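PDB 6INR: putative effector, AYWB SAP54-like protein from 'Echinacea purpurea' witches'-broom phytoplasma, which is a putative effector thought to cause phyllody symptoms in host plants, probably through interaction with MADS transcription factors. Local coordinates for residues T42-G47 and L61-N66. Numbering follows the deposited sequence.
Sequences TNIDKG and LKLKEN
Ile44 of helix 16-49 reaches across to helix 55-84 and meets Leu63 and Lys64. Ile44 CD1 lies 3.8 Å from Leu63 CB and 4.0 Å from Lys64 N, so the methyl sits against the base of Leu63 and the backbone beside it. The other branch packs alongside the start of the Lys64 chain, with Ile44 CG2 4.2 Å from Lys64 CB. The Ile44 and Leu63 side chains cross at roughly a right angle. Next to this apolar patch, Lys64 and Asp45 form a salt bridge. Lys64 NZ donates to Asp45 OD1 at 2.5 Å, a very short distance that is best read with caution. Asp45 OD2 is farther from Lys64 NZ, at 3.4 Å, so the carboxylate is gripped through one oxygen. Lys64 has CG anti to its backbone N (chi1 -178°) and is extended beyond it, which carries the ammonium over to the carboxylate. The Lys64 side chain also touches Ile41, one turn before Asp45. Ile44 is buried, with Leu60 and Tyr67 as further neighbours on helix 55-84. The two segments run antiparallel, at 164°, with axes 9.9 Å apart. They lie toward the connecting-loop end of the hairpin of helices 16-49 and 55-84.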
# COMPACT_ATOMS: atom_id res chain seq x y z
N THR A 42 -2.42 8.43 8.31
CA THR A 42 -2.44 8.94 9.68
C THR A 42 -1.92 10.39 9.75
O THR A 42 -2.34 11.17 10.62
CB THR A 42 -1.65 8.07 10.67
OG1 THR A 42 -0.26 8.06 10.28
CG2 THR A 42 -2.23 6.64 10.76
N ASN A 43 -1.00 10.75 8.87
CA ASN A 43 -0.49 12.16 8.87
C ASN A 43 -1.47 13.14 8.22
O ASN A 43 -1.58 14.26 8.63
CB ASN A 43 0.93 12.28 8.26
CG ASN A 43 1.98 11.58 9.11
OD1 ASN A 43 2.00 11.70 10.34
ND2 ASN A 43 2.85 10.81 8.45
N ILE A 44 -2.15 12.71 7.18
CA ILE A 44 -3.29 13.47 6.60
C ILE A 44 -4.41 13.75 7.63
O ILE A 44 -4.90 14.86 7.75
CB ILE A 44 -3.90 12.76 5.36
CG1 ILE A 44 -2.86 12.66 4.25
CG2 ILE A 44 -5.13 13.53 4.86
CD1 ILE A 44 -3.30 11.88 3.03
N ASP A 45 -4.78 12.73 8.40
CA ASP A 45 -5.70 12.93 9.52
C ASP A 45 -5.25 14.07 10.43
O ASP A 45 -5.98 15.03 10.64
CB ASP A 45 -5.86 11.64 10.33
CG ASP A 45 -6.74 10.63 9.61
OD1 ASP A 45 -7.42 11.02 8.62
OD2 ASP A 45 -6.76 9.44 10.01
N LYS A 46 -4.05 13.97 10.97
CA LYS A 46 -3.44 15.09 11.73
C LYS A 46 -3.63 16.42 10.99
O LYS A 46 -4.06 17.43 11.56
CB LYS A 46 -1.95 14.84 11.98
CG LYS A 46 -1.65 14.20 13.32
CD LYS A 46 -0.35 13.43 13.31
CE LYS A 46 0.86 14.28 12.99
NZ LYS A 46 2.13 13.50 13.08
N GLY A 47 -3.34 16.39 9.71
CA GLY A 47 -3.40 17.59 8.87
C GLY A 47 -4.80 18.14 8.79
O GLY A 47 -5.01 19.34 8.61
N LEU A 61 -8.76 15.35 1.68
CA LEU A 61 -9.77 14.29 1.73
C LEU A 61 -9.72 13.44 0.48
O LEU A 61 -10.02 12.26 0.51
CB LEU A 61 -11.17 14.87 1.93
CG LEU A 61 -11.40 15.40 3.36
CD1 LEU A 61 -12.65 16.28 3.40
CD2 LEU A 61 -11.47 14.26 4.38
N LYS A 62 -9.35 14.08 -0.62
CA LYS A 62 -9.12 13.39 -1.91
C LYS A 62 -7.90 12.47 -1.84
O LYS A 62 -7.94 11.32 -2.27
CB LYS A 62 -8.96 14.39 -3.06
CG LYS A 62 -9.95 15.54 -3.03
CD LYS A 62 -10.30 16.10 -4.41
CE LYS A 62 -11.44 17.12 -4.40
NZ LYS A 62 -12.68 16.66 -3.70
N LEU A 63 -6.81 13.01 -1.28
CA LEU A 63 -5.57 12.25 -1.03
C LEU A 63 -5.86 11.06 -0.17
O LEU A 63 -5.45 9.94 -0.45
CB LEU A 63 -4.51 13.09 -0.32
CG LEU A 63 -3.71 14.13 -1.11
CD1 LEU A 63 -2.70 14.81 -0.20
CD2 LEU A 63 -3.02 13.49 -2.30
N LYS A 64 -6.60 11.30 0.90
CA LYS A 64 -6.88 10.24 1.85
C LYS A 64 -7.59 9.10 1.13
O LYS A 64 -7.39 7.92 1.41
CB LYS A 64 -7.69 10.74 3.04
CG LYS A 64 -7.94 9.65 4.08
CD LYS A 64 -8.61 10.19 5.31
CE LYS A 64 -8.95 9.06 6.26
NZ LYS A 64 -9.20 9.57 7.64
N GLU A 65 -8.40 9.49 0.15
CA GLU A 65 -9.21 8.52 -0.59
C GLU A 65 -8.32 7.73 -1.53
O GLU A 65 -8.40 6.50 -1.60
CB GLU A 65 -10.37 9.20 -1.34
CG GLU A 65 -11.48 9.68 -0.41
CD GLU A 65 -11.95 8.61 0.58
OE1 GLU A 65 -12.37 7.52 0.13
OE2 GLU A 65 -11.88 8.86 1.81
N ASN A 66 -7.42 8.44 -2.19
CA ASN A 66 -6.43 7.80 -3.08
C ASN A 66 -5.57 6.76 -2.35
O ASN A 66 -5.35 5.65 -2.85
CB ASN A 66 -5.53 8.82 -3.72
CG ASN A 66 -6.26 9.71 -4.72
OD1 ASN A 66 -6.91 9.23 -5.64
ND2 ASN A 66 -6.08 11.01 -4.57